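Pyoverdine synthetase F (Pseudomonas aeruginosa PAO1, PDB 6CUL) is a pyoverdine synthetase component with an alpha/beta fold built round a mixed, mostly parallel sheet, and holds N-(4-{[(2-amino-4-oxo-1,4-dihydroquinazolin-6-yl)methyl]amino}benzene-1-carbonyl)-D-glutamic acid in a pocket. Local coordinates at residues A[6-10]-A[35-40]; A[57-63]-A[102-108]; A[172-176]-A[233-238]; A[188-192]-A[248-252]. All blocks are in the same frame, centred on the assembly; numbering follows the deposited sequence.

In the fold
Three of the four contacts are built on one mixed sheet, whose outermost strands are 103-105 and 233-241. Interaction 1 packs a helix on its inner strand 6-9, and interaction 2 joins strand 55-60, the neighbour of 6-9, to the strand at one end; they touch, with centres about 12 Å apart. Interaction 3 lies at the other end of the sheet, its centre about 27 Å from that of interaction 2. Interaction 4 pairs two helices, and its centre is about 17 Å from that of interaction 3. Interactions 1 and 2 close in turn along the chain, whereas the segments of interactions 3 and 4 alternate, so the later part of the fold is interlaced.

Interaction 1 (A[6-10]-A[35-40]); sequences LAYIW and SVLESL
Leu37, on the first turn of helix 36-46, sets a methyl over the ring of Tyr8 on strand 6-9, in the helix-on-sheet packing that defines a layered alpha/beta fold. The short segments run nearly antiparallel, at 159°, with their axes 10.9 Å apart, and every touching residue is buried. The central interaction is CH-pi: CD1 of Leu37 stands 3.5 Å from the centroid of the Tyr8 ring, only 8° off its normal. Tyr8 has its ring anti to the backbone N (chi1 -170°), which carries it out from the strand towards the helix, where the Leu37 methyl covers one face.

Apolar contacts complete the setting. At the ring edge CD2 of Leu40 comes within 3.7 Å of Tyr8 CD2, and the two side chains slide past each other in opposite directions. Leu40 CD2 also meets CD2 of Leu6, two residues before Tyr8 on the strand, at 4.3 Å. Trp10 extends the same surface beyond Tyr8: its six-membered ring meets Leu37 CD2 obliquely and has Ser35 CB near its plane at the edge.

The polar elements lie at the start of the helix. Ser35 is the N-cap residue, and its OG accepts from Glu38 N at 3.0 Å, satisfying an amide of the first turn. The Tyr8 hydroxyl is hydrogen-bonded to Asp146 OD2, just past strand 142-145. It also comes 3.2 Å from Leu37 N, but at too poor an angle for a bond, and Val36 CG1 sits 3.3 Å from the same Tyr8 OH.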
loop_
_atom_site.group_PDB
_atom_site.type_symbol
_atom_site.label_atom_id
_atom_site.label_comp_id
_atom_site.label_asym_id
_atom_site.label_seq_id
_atom_site.Cartn_x
_atom_site.Cartn_y
_atom_site.Cartn_z
ATOM N N LEU A 6 14.642 -4.061 -5.972
ATOM C CA LEU A 6 13.317 -3.803 -5.461
ATOM C C LEU A 6 12.345 -3.077 -6.356
ATOM O O LEU A 6 12.633 -2.050 -6.865
ATOM C CB LEU A 6 13.496 -2.979 -4.191
ATOM C CG LEU A 6 12.468 -3.283 -3.125
ATOM C CD1 LEU A 6 12.979 -4.387 -2.266
ATOM C CD2 LEU A 6 12.071 -2.084 -2.343
ATOM N N ALA A 7 11.156 -3.634 -6.432
ATOM C CA ALA A 7 10.055 -3.181 -7.294
ATOM C C ALA A 7 8.858 -2.787 -6.474
ATOM O O ALA A 7 8.519 -3.438 -5.566
ATOM C CB ALA A 7 9.678 -4.227 -8.296
ATOM N N TYR A 8 8.253 -1.697 -6.784
ATOM C CA TYR A 8 7.150 -1.241 -5.998
ATOM C C TYR A 8 5.819 -1.159 -6.793
ATOM O O TYR A 8 5.810 -0.824 -7.921
ATOM C CB TYR A 8 7.581 0.103 -5.401
ATOM C CG TYR A 8 6.724 0.724 -4.346
ATOM C CD1 TYR A 8 5.539 1.299 -4.655
ATOM C CD2 TYR A 8 7.139 0.779 -3.063
ATOM C CE1 TYR A 8 4.771 1.881 -3.719
ATOM C CE2 TYR A 8 6.382 1.368 -2.115
ATOM C CZ TYR A 8 5.181 1.926 -2.445
ATOM O OH TYR A 8 4.427 2.536 -1.510
ATOM N N ILE A 9 4.734 -1.563 -6.184
ATOM C CA ILE A 9 3.434 -1.530 -6.832
ATOM C C ILE A 9 2.306 -0.891 -6.021
ATOM O O ILE A 9 2.106 -1.258 -4.917
ATOM C CB ILE A 9 2.939 -2.949 -7.246
ATOM C CG1 ILE A 9 4.013 -3.744 -7.940
ATOM C CG2 ILE A 9 1.727 -2.855 -8.129
ATOM C CD1 ILE A 9 3.615 -5.138 -8.271
ATOM N N TRP A 10 1.589 0.042 -6.595
ATOM C CA TRP A 10 0.465 0.619 -5.950
ATOM C C TRP A 10 -0.626 1.176 -6.911
ATOM O O TRP A 10 -0.351 1.675 -7.942
ATOM C CB TRP A 10 0.943 1.666 -5.006
ATOM C CG TRP A 10 1.507 2.829 -5.657
ATOM C CD1 TRP A 10 1.935 2.925 -6.911
ATOM C CD2 TRP A 10 1.740 4.086 -5.061
ATOM N NE1 TRP A 10 2.407 4.138 -7.150
ATOM C CE2 TRP A 10 2.306 4.882 -6.019
ATOM C CE3 TRP A 10 1.572 4.596 -3.784
ATOM C CZ2 TRP A 10 2.640 6.130 -5.774
ATOM C CZ3 TRP A 10 1.919 5.825 -3.557
ATOM C CH2 TRP A 10 2.442 6.582 -4.527
ATOM N N SER A 35 3.311 9.646 1.588
ATOM C CA SER A 35 3.082 8.353 1.073
ATOM C C SER A 35 4.044 7.315 1.562
ATOM O O SER A 35 5.042 7.596 2.111
ATOM C CB SER A 35 3.089 8.364 -0.415
ATOM O OG SER A 35 4.334 8.474 -0.925
ATOM N N VAL A 36 3.656 6.083 1.392
ATOM C CA VAL A 36 4.497 4.969 1.709
ATOM C C VAL A 36 5.753 4.978 0.859
ATOM O O VAL A 36 6.765 4.659 1.350
ATOM C CB VAL A 36 3.783 3.670 1.541
ATOM C CG1 VAL A 36 4.706 2.530 1.777
ATOM C CG2 VAL A 36 2.647 3.596 2.492
ATOM N N LEU A 37 5.650 5.296 -0.415
ATOM C CA LEU A 37 6.783 5.404 -1.277
ATOM C C LEU A 37 7.706 6.543 -0.887
ATOM O O LEU A 37 8.857 6.397 -0.906
ATOM C CB LEU A 37 6.331 5.532 -2.715
ATOM C CG LEU A 37 7.376 5.480 -3.812
ATOM C CD1 LEU A 37 7.966 4.119 -3.876
ATOM C CD2 LEU A 37 6.865 5.890 -5.174
ATOM N N GLU A 38 7.168 7.667 -0.509
ATOM C CA GLU A 38 8.005 8.770 -0.084
ATOM C C GLU A 38 8.813 8.400 1.143
ATOM O O GLU A 38 9.926 8.766 1.225
ATOM C CB GLU A 38 7.231 10.038 0.163
ATOM C CG GLU A 38 8.136 11.217 0.287
ATOM C CD GLU A 38 7.439 12.511 0.194
ATOM O OE1 GLU A 38 6.259 12.522 0.234
ATOM O OE2 GLU A 38 8.065 13.532 0.070
ATOM N N SER A 39 8.215 7.689 2.063
ATOM C CA SER A 39 8.942 7.269 3.174
ATOM C C SER A 39 10.065 6.316 2.784
ATOM O O SER A 39 11.076 6.428 3.337
ATOM C CB SER A 39 8.059 6.684 4.260
ATOM O OG SER A 39 8.665 6.911 5.448
ATOM N N LEU A 40 9.818 5.382 1.893
ATOM C CA LEU A 40 10.788 4.441 1.363
ATOM C C LEU A 40 11.890 5.106 0.579
ATOM O O LEU A 40 12.972 4.707 0.645
ATOM C CB LEU A 40 10.107 3.365 0.556
ATOM C CG LEU A 40 10.828 2.162 0.087
ATOM C CD1 LEU A 40 11.373 1.439 1.257
ATOM C CD2 LEU A 40 9.918 1.258 -0.672
#

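Interaction 2 (A[57-63]-A[102-108]); sequences GVIYDDD and LLLSVPS
Val58 and Ile59 on strand 55-60 meet Leu103 and Leu104 on strand 103-105, and this aliphatic set forms the centre of a parallel pairing at one end of the sheet. Val58 CG1 rests 3.8 Å from Leu103 CD2 on one face. On the other, Ile59 uses two branches: with chi1 at -48°, CG1 sits beside the backbone N and lies against Leu104 CB, while CG2 is directed at Val106 CG2, 4.0 Å away. Phe127 and Leu131 of helix 118-136 press on Val106 from that side.

Between the faces runs the parallel ladder, with the two short strands inclined at 39°. Leu102 O accepts from Val58 N, Val58 O from Leu104 N, and Leu104 O from Tyr60 N at 2.7 Å. The next rung, Val106 N to Tyr60 O, is weak at 3.4 Å. The Tyr60 ring folds back over the neighbouring strand, and Ser105 OG stands over one of its faces, 3.5 Å from Tyr60 CZ, and donates weakly to Tyr60 O.

Past the strand ends the contact turns polar. Ser108 N donates to Asp61 O, and Ser108 OG donates to Asp61 OD2 at 2.7 Å, on the anti side of the carboxylate. The other oxygen, OD1, takes Ser11 and Arg13, while Arg111 NE bonds to Ser108 OG. Both carboxylate oxygens are therefore engaged, which should restrict rotation of Asp61 and tie the end of strand 55-60 to the chain entering Thr109 and Tyr110 of the ligand pocket.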
loop_
_atom_site.group_PDB
_atom_site.type_symbol
_atom_site.label_atom_id
_atom_site.label_comp_id
_atom_site.label_asym_id
_atom_site.label_seq_id
_atom_site.Cartn_x
_atom_site.Cartn_y
_atom_site.Cartn_z
ATOM N N GLY A 57 11.458 -0.231 -10.201
ATOM C CA GLY A 57 10.308 0.247 -10.903
ATOM C C GLY A 57 9.181 0.598 -9.993
ATOM O O GLY A 57 9.024 0.004 -8.988
ATOM N N VAL A 58 8.386 1.565 -10.369
ATOM C CA VAL A 58 7.257 1.947 -9.536
ATOM C C VAL A 58 5.984 1.772 -10.364
ATOM O O VAL A 58 5.477 2.690 -10.925
ATOM C CB VAL A 58 7.345 3.410 -8.993
ATOM C CG1 VAL A 58 6.127 3.751 -8.181
ATOM C CG2 VAL A 58 8.577 3.634 -8.144
ATOM N N ILE A 59 5.523 0.561 -10.419
ATOM C CA ILE A 59 4.363 0.162 -11.129
ATOM C C ILE A 59 3.024 0.601 -10.503
ATOM O O ILE A 59 2.877 0.669 -9.355
ATOM C CB ILE A 59 4.439 -1.361 -11.330
ATOM C CG1 ILE A 59 5.820 -1.766 -11.861
ATOM C CG2 ILE A 59 3.368 -1.856 -12.269
ATOM C CD1 ILE A 59 6.266 -3.139 -11.557
ATOM N N TYR A 60 2.088 0.972 -11.317
ATOM C CA TYR A 60 0.797 1.372 -10.857
ATOM C C TYR A 60 -0.198 0.746 -11.826
ATOM O O TYR A 60 0.061 0.667 -12.963
ATOM C CB TYR A 60 0.730 2.888 -10.720
ATOM C CG TYR A 60 0.472 3.587 -11.942
ATOM C CD1 TYR A 60 1.446 3.874 -12.848
ATOM C CD2 TYR A 60 -0.780 3.933 -12.231
ATOM C CE1 TYR A 60 1.112 4.507 -14.007
ATOM C CE2 TYR A 60 -1.122 4.569 -13.369
ATOM C CZ TYR A 60 -0.183 4.856 -14.235
ATOM O OH TYR A 60 -0.628 5.474 -15.312
ATOM N N ASP A 61 -1.312 0.276 -11.366
ATOM C CA ASP A 61 -2.230 -0.339 -12.246
ATOM C C ASP A 61 -3.401 0.434 -12.814
ATOM O O ASP A 61 -4.125 -0.123 -13.547
ATOM C CB ASP A 61 -2.816 -1.528 -11.546
ATOM C CG ASP A 61 -3.950 -1.184 -10.699
ATOM O OD1 ASP A 61 -3.842 -0.361 -9.854
ATOM O OD2 ASP A 61 -4.947 -1.764 -10.860
ATOM N N ASP A 62 -3.538 1.692 -12.521
ATOM C CA ASP A 62 -4.704 2.400 -12.951
ATOM C C ASP A 62 -4.828 2.577 -14.439
ATOM O O ASP A 62 -3.856 2.591 -15.111
ATOM C CB ASP A 62 -4.722 3.753 -12.305
ATOM C CG ASP A 62 -4.347 3.721 -10.889
ATOM O OD1 ASP A 62 -3.234 3.427 -10.549
ATOM O OD2 ASP A 62 -5.182 4.016 -10.106
ATOM N N ASP A 63 -6.020 2.668 -14.964
ATOM C CA ASP A 63 -6.086 2.952 -16.374
ATOM C C ASP A 63 -6.919 4.175 -16.716
ATOM O O ASP A 63 -8.009 4.274 -16.311
ATOM C CB ASP A 63 -6.505 1.738 -17.214
ATOM C CG ASP A 63 -6.584 2.066 -18.675
ATOM O OD1 ASP A 63 -5.597 2.175 -19.408
ATOM O OD2 ASP A 63 -7.667 2.386 -19.031
ATOM N N LEU A 102 10.510 6.656 -12.678
ATOM C CA LEU A 102 10.263 5.231 -12.491
ATOM C C LEU A 102 8.828 4.740 -12.569
ATOM O O LEU A 102 8.628 3.625 -12.367
ATOM C CB LEU A 102 10.855 4.743 -11.189
ATOM C CG LEU A 102 12.303 4.972 -10.899
ATOM C CD1 LEU A 102 12.558 4.841 -9.430
ATOM C CD2 LEU A 102 13.133 4.016 -11.680
ATOM N N LEU A 103 7.878 5.577 -12.828
ATOM C CA LEU A 103 6.535 5.140 -12.911
ATOM C C LEU A 103 6.271 4.211 -14.100
ATOM O O LEU A 103 6.705 4.517 -15.195
ATOM C CB LEU A 103 5.668 6.361 -13.033
ATOM C CG LEU A 103 5.543 7.216 -11.790
ATOM C CD1 LEU A 103 4.583 8.339 -12.021
ATOM C CD2 LEU A 103 5.089 6.369 -10.661
ATOM N N LEU A 104 5.565 3.115 -13.871
ATOM C CA LEU A 104 5.176 2.147 -14.879
ATOM C C LEU A 104 3.730 1.765 -14.776
ATOM O O LEU A 104 3.256 1.558 -13.701
ATOM C CB LEU A 104 5.913 0.849 -14.676
ATOM C CG LEU A 104 7.348 0.818 -15.068
ATOM C CD1 LEU A 104 7.930 -0.547 -14.890
ATOM C CD2 LEU A 104 7.391 1.191 -16.499
ATOM N N SER A 105 3.029 1.632 -15.880
ATOM C CA SER A 105 1.685 1.212 -15.785
ATOM C C SER A 105 1.582 -0.146 -16.395
ATOM O O SER A 105 2.004 -0.313 -17.510
ATOM C CB SER A 105 0.723 2.112 -16.499
ATOM O OG SER A 105 -0.597 1.877 -16.056
ATOM N N VAL A 106 0.994 -1.080 -15.672
ATOM C CA VAL A 106 0.710 -2.399 -16.154
ATOM C C VAL A 106 -0.790 -2.396 -15.877
ATOM O O VAL A 106 -1.244 -3.038 -14.991
ATOM C CB VAL A 106 1.434 -3.497 -15.426
ATOM C CG1 VAL A 106 0.744 -4.818 -15.629
ATOM C CG2 VAL A 106 2.832 -3.586 -15.877
ATOM N N PRO A 107 -1.549 -1.689 -16.701
ATOM C CA PRO A 107 -2.956 -1.512 -16.396
ATOM C C PRO A 107 -3.869 -2.724 -16.335
ATOM O O PRO A 107 -3.866 -3.475 -17.218
ATOM C CB PRO A 107 -3.416 -0.571 -17.492
ATOM C CG PRO A 107 -2.195 -0.021 -18.082
ATOM C CD PRO A 107 -1.182 -1.061 -17.958
ATOM N N SER A 108 -4.652 -2.831 -15.268
ATOM C CA SER A 108 -5.650 -3.844 -15.092
ATOM C C SER A 108 -6.918 -3.424 -15.758
ATOM O O SER A 108 -7.923 -3.246 -15.147
ATOM C CB SER A 108 -5.963 -4.131 -13.627
ATOM O OG SER A 108 -6.199 -3.029 -12.849
#

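Interaction 3 (A[172-176]-A[233-238]); sequences GVTRE and VFHDVL
The loop that follows strand 166-170 folds over strand 233-241, the last strand of the mixed sheet, and Val173 and Arg175 close on Asp236 from it. Val173 meets the strand with both methyls. CG1 lies 3.4 Å from Asp236 OD2, and CG2 rests against Leu238 CD1 at 4.0 Å, the side chains crossing at about right angles in each pair.

Arg175 reaches the same carboxylate oxygen by a different route. Its chain is extended from CG to NE, which brings the guanidinium up to the carboxylate with one face turned to OD2. The NE to Asp236 OD2 distance is 3.6 Å, a long salt bridge; with the two planes 77° apart and the oxygen well out of the guanidinium plane, it rests on charge alone.

Just before Asp236, the strand carries a classic beta bulge in which Phe234 and His235 both face Phe221 of strand 216-223. Val233 precedes this corner and turns its side chain to the loop, where CG2 lies beside Thr174 OG1; the modelled spacing is very short and its exact value doubtful. Arg175 CG approaches the same methyl at 4.3 Å from Val233 CG2.

Ser220, on strand 216-223, is the stronger polar partner of Asp236, its OG bonding to OD1 and more weakly to Thr174 N and Gly172 O.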
loop_
_atom_site.group_PDB
_atom_site.type_symbol
_atom_site.label_atom_id
_atom_site.label_comp_id
_atom_site.label_asym_id
_atom_site.label_seq_id
_atom_site.Cartn_x
_atom_site.Cartn_y
_atom_site.Cartn_z
ATOM N N GLY A 172 -2.307 -2.901 9.709
ATOM C CA GLY A 172 -2.750 -3.638 10.840
ATOM C C GLY A 172 -2.060 -4.964 10.950
ATOM O O GLY A 172 -1.606 -5.494 10.017
ATOM N N VAL A 173 -2.090 -5.504 12.141
ATOM C CA VAL A 173 -1.461 -6.766 12.439
ATOM C C VAL A 173 -2.188 -7.834 11.695
ATOM O O VAL A 173 -3.322 -7.708 11.424
ATOM C CB VAL A 173 -1.374 -6.966 13.957
ATOM C CG1 VAL A 173 -0.831 -8.289 14.379
ATOM C CG2 VAL A 173 -0.520 -5.947 14.550
ATOM N N THR A 174 -1.508 -8.818 11.254
ATOM C CA THR A 174 -2.187 -9.867 10.580
ATOM C C THR A 174 -2.011 -11.260 11.166
ATOM O O THR A 174 -2.027 -12.174 10.451
ATOM C CB THR A 174 -1.773 -9.895 9.158
ATOM O OG1 THR A 174 -0.431 -10.318 9.055
ATOM C CG2 THR A 174 -1.935 -8.560 8.572
ATOM N N ARG A 175 -1.793 -11.410 12.444
ATOM C CA ARG A 175 -1.510 -12.714 13.024
ATOM C C ARG A 175 -2.784 -13.362 13.440
ATOM O O ARG A 175 -3.566 -12.718 14.102
ATOM C CB ARG A 175 -0.613 -12.559 14.229
ATOM C CG ARG A 175 0.810 -12.240 13.900
ATOM C CD ARG A 175 1.601 -11.770 15.090
ATOM N NE ARG A 175 2.983 -11.836 14.721
ATOM C CZ ARG A 175 3.985 -11.354 15.404
ATOM N NH1 ARG A 175 3.773 -10.724 16.504
ATOM N NH2 ARG A 175 5.180 -11.472 14.935
ATOM N N GLU A 176 -2.940 -14.648 13.199
ATOM C CA GLU A 176 -4.245 -15.218 13.473
ATOM C C GLU A 176 -4.728 -15.052 14.865
ATOM O O GLU A 176 -5.803 -14.563 15.043
ATOM C CB GLU A 176 -4.339 -16.672 13.047
ATOM C CG GLU A 176 -3.407 -17.694 13.650
ATOM C CD GLU A 176 -3.831 -19.068 13.289
ATOM O OE1 GLU A 176 -4.668 -19.622 13.996
ATOM O OE2 GLU A 176 -3.352 -19.589 12.298
ATOM N N VAL A 233 3.389 -13.576 8.047
ATOM C CA VAL A 233 4.037 -12.400 8.523
ATOM C C VAL A 233 5.548 -12.539 8.651
ATOM O O VAL A 233 6.031 -13.420 9.275
ATOM C CB VAL A 233 3.473 -11.999 9.871
ATOM C CG1 VAL A 233 4.012 -10.667 10.355
ATOM C CG2 VAL A 233 2.018 -11.901 9.758
ATOM N N PHE A 234 6.267 -11.669 7.997
ATOM C CA PHE A 234 7.676 -11.635 8.139
ATOM C C PHE A 234 8.169 -10.630 9.195
ATOM O O PHE A 234 9.143 -10.878 9.787
ATOM C CB PHE A 234 8.326 -11.429 6.790
ATOM C CG PHE A 234 9.760 -11.118 6.855
ATOM C CD1 PHE A 234 10.688 -12.127 6.995
ATOM C CD2 PHE A 234 10.184 -9.835 6.762
ATOM C CE1 PHE A 234 12.011 -11.834 7.066
ATOM C CE2 PHE A 234 11.498 -9.537 6.805
ATOM C CZ PHE A 234 12.424 -10.522 6.981
ATOM N N HIS A 235 7.548 -9.472 9.331
ATOM C CA HIS A 235 7.916 -8.511 10.324
ATOM C C HIS A 235 6.703 -7.718 10.719
ATOM O O HIS A 235 5.918 -7.383 9.883
ATOM C CB HIS A 235 9.048 -7.613 9.874
ATOM C CG HIS A 235 9.473 -6.619 10.890
ATOM N ND1 HIS A 235 9.815 -6.971 12.156
ATOM C CD2 HIS A 235 9.553 -5.284 10.843
ATOM C CE1 HIS A 235 10.126 -5.901 12.837
ATOM N NE2 HIS A 235 9.973 -4.862 12.064
ATOM N N ASP A 236 6.587 -7.455 12.000
ATOM C CA ASP A 236 5.448 -6.786 12.534
ATOM C C ASP A 236 5.688 -5.683 13.545
ATOM O O ASP A 236 6.529 -5.819 14.340
ATOM C CB ASP A 236 4.620 -7.828 13.206
ATOM C CG ASP A 236 3.219 -7.704 12.903
ATOM O OD1 ASP A 236 2.857 -6.884 12.084
ATOM O OD2 ASP A 236 2.459 -8.461 13.483
ATOM N N VAL A 237 4.904 -4.624 13.472
ATOM C CA VAL A 237 4.964 -3.503 14.372
ATOM C C VAL A 237 3.571 -3.151 14.863
ATOM O O VAL A 237 2.676 -3.284 14.166
ATOM C CB VAL A 237 5.685 -2.273 13.770
ATOM C CG1 VAL A 237 5.786 -1.091 14.716
ATOM C CG2 VAL A 237 7.070 -2.636 13.387
ATOM N N LEU A 238 3.489 -2.736 16.100
ATOM C CA LEU A 238 2.276 -2.385 16.723
ATOM C C LEU A 238 2.505 -1.294 17.659
ATOM O O LEU A 238 2.486 -1.485 18.801
ATOM C CB LEU A 238 1.715 -3.602 17.440
ATOM C CG LEU A 238 0.436 -3.433 18.197
ATOM C CD1 LEU A 238 -0.726 -3.034 17.335
ATOM C CD2 LEU A 238 0.102 -4.636 19.051
#

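Interaction 4 (A[188-192]-A[248-252]); sequences TLDAL and ILELR
Helix-to-helix packing joins the 188-192 segment of helix 187-195 to the first turns of helix 248-271, which runs on to cover helix 36-46 through Leu260 and Leu264. The helix segments cross at 110° with a closest axis approach of 9.9 Å, steep enough to confine the contact to a short patch; the CA atoms come nearest at Thr188 with Arg252 and at Leu192 with Ile248.

Two branched side chains of the later helix carry most of it. Ile248 sends CD1 across the first helix, 3.7 Å from Thr188 OG1 and 3.9 Å from Leu192 CD2, with Leu189 CG slightly farther. Its CG1 is anti to the backbone N (chi1 -159°), which swings the terminal methyl over between these three residues. Leu251 does the same one turn along: its CD2 lies 3.9 Å from Ala191 CB, 3.8 Å from Leu192 CB and 3.5 Å from Leu192 N, an amide already bonded to Thr188 O.

Arg252 contributes mainly its aliphatic stem, CG lying 4.0 Å from Thr188 OG1. Its guanidinium makes a long, weak ion pair with Asp18, and the side chain is about 10 Å from the bound N-(4-{[(2-amino-4-oxo-1,4-dihydroquinazolin-6-yl)methyl]amino}benzene-1-carbonyl)-D-glutamic acid. Because the two segments meet largely through aliphatic carbons, and the polar atoms that touch, Thr188 OG1 and the backbone Thr188 O and Leu192 N, meet carbon, the joint depends on close fit and burial rather than on directional bonds.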
loop_
_atom_site.group_PDB
_atom_site.type_symbol
_atom_site.label_atom_id
_atom_site.label_comp_id
_atom_site.label_asym_id
_atom_site.label_seq_id
_atom_site.Cartn_x
_atom_site.Cartn_y
_atom_site.Cartn_z
ATOM N N THR A 188 -8.219 -0.006 8.912
ATOM C CA THR A 188 -8.103 1.254 9.566
ATOM C C THR A 188 -9.365 1.720 10.287
ATOM O O THR A 188 -9.271 2.271 11.322
ATOM C CB THR A 188 -7.498 2.298 8.690
ATOM O OG1 THR A 188 -7.262 3.383 9.505
ATOM C CG2 THR A 188 -8.390 2.729 7.705
ATOM N N LEU A 189 -10.507 1.530 9.644
ATOM C CA LEU A 189 -11.795 1.796 10.209
ATOM C C LEU A 189 -12.126 0.796 11.355
ATOM O O LEU A 189 -12.580 1.178 12.346
ATOM C CB LEU A 189 -12.855 1.833 9.130
ATOM C CG LEU A 189 -12.936 2.986 8.117
ATOM C CD1 LEU A 189 -13.057 2.517 6.720
ATOM C CD2 LEU A 189 -14.056 3.914 8.405
ATOM N N ASP A 190 -11.806 -0.482 11.236
ATOM C CA ASP A 190 -12.038 -1.418 12.336
ATOM C C ASP A 190 -11.257 -0.973 13.597
ATOM O O ASP A 190 -11.737 -1.182 14.658
ATOM C CB ASP A 190 -11.612 -2.827 11.985
ATOM C CG ASP A 190 -12.609 -3.578 11.261
ATOM O OD1 ASP A 190 -13.716 -3.254 11.193
ATOM O OD2 ASP A 190 -12.282 -4.541 10.722
ATOM N N ALA A 191 -10.021 -0.470 13.438
ATOM C CA ALA A 191 -9.221 0.078 14.444
ATOM C C ALA A 191 -9.830 1.340 15.045
ATOM O O ALA A 191 -9.789 1.470 16.194
ATOM C CB ALA A 191 -7.877 0.340 13.881
ATOM N N LEU A 192 -10.369 2.261 14.284
ATOM C CA LEU A 192 -10.989 3.408 14.839
ATOM C C LEU A 192 -12.248 3.051 15.575
ATOM O O LEU A 192 -12.447 3.513 16.618
ATOM C CB LEU A 192 -11.276 4.399 13.745
ATOM C CG LEU A 192 -11.934 5.743 13.988
ATOM C CD1 LEU A 192 -10.923 6.784 14.305
ATOM C CD2 LEU A 192 -12.713 6.214 12.810
ATOM N N ILE A 248 -10.358 9.421 11.450
ATOM C CA ILE A 248 -9.746 8.522 10.507
ATOM C C ILE A 248 -8.483 9.103 9.882
ATOM O O ILE A 248 -7.514 8.418 9.801
ATOM C CB ILE A 248 -10.761 7.944 9.512
ATOM C CG1 ILE A 248 -10.229 6.674 8.904
ATOM C CG2 ILE A 248 -11.179 8.963 8.474
ATOM C CD1 ILE A 248 -10.233 5.557 9.865
ATOM N N LEU A 249 -8.485 10.374 9.538
ATOM C CA LEU A 249 -7.285 10.998 9.022
ATOM C C LEU A 249 -6.167 10.943 10.026
ATOM O O LEU A 249 -5.087 10.865 9.624
ATOM C CB LEU A 249 -7.531 12.427 8.619
ATOM C CG LEU A 249 -8.381 12.507 7.408
ATOM C CD1 LEU A 249 -8.773 13.910 7.132
ATOM C CD2 LEU A 249 -7.694 11.886 6.257
ATOM N N GLU A 250 -6.445 11.134 11.310
ATOM C CA GLU A 250 -5.460 11.000 12.366
ATOM C C GLU A 250 -4.944 9.573 12.560
ATOM O O GLU A 250 -3.822 9.375 12.771
ATOM C CB GLU A 250 -5.985 11.524 13.673
ATOM C CG GLU A 250 -6.120 13.009 13.761
ATOM C CD GLU A 250 -7.373 13.446 14.438
ATOM O OE1 GLU A 250 -8.148 12.619 14.755
ATOM O OE2 GLU A 250 -7.570 14.608 14.614
ATOM N N LEU A 251 -5.806 8.597 12.540
ATOM C CA LEU A 251 -5.375 7.224 12.670
ATOM C C LEU A 251 -4.475 6.742 11.524
ATOM O O LEU A 251 -3.497 6.155 11.778
ATOM C CB LEU A 251 -6.558 6.291 12.855
ATOM C CG LEU A 251 -6.258 4.838 13.166
ATOM C CD1 LEU A 251 -5.096 4.698 14.100
ATOM C CD2 LEU A 251 -7.445 4.187 13.779
ATOM N N ARG A 252 -4.809 7.076 10.297
ATOM C CA ARG A 252 -4.009 6.702 9.166
ATOM C C ARG A 252 -2.636 7.275 9.247
ATOM O O ARG A 252 -1.737 6.585 9.059
ATOM C CB ARG A 252 -4.622 7.198 7.852
ATOM C CG ARG A 252 -5.829 6.446 7.355
ATOM C CD ARG A 252 -6.177 6.639 5.871
ATOM N NE ARG A 252 -5.908 7.897 5.292
ATOM C CZ ARG A 252 -6.807 8.653 4.740
ATOM N NH1 ARG A 252 -8.030 8.293 4.662
ATOM N NH2 ARG A 252 -6.438 9.773 4.236
#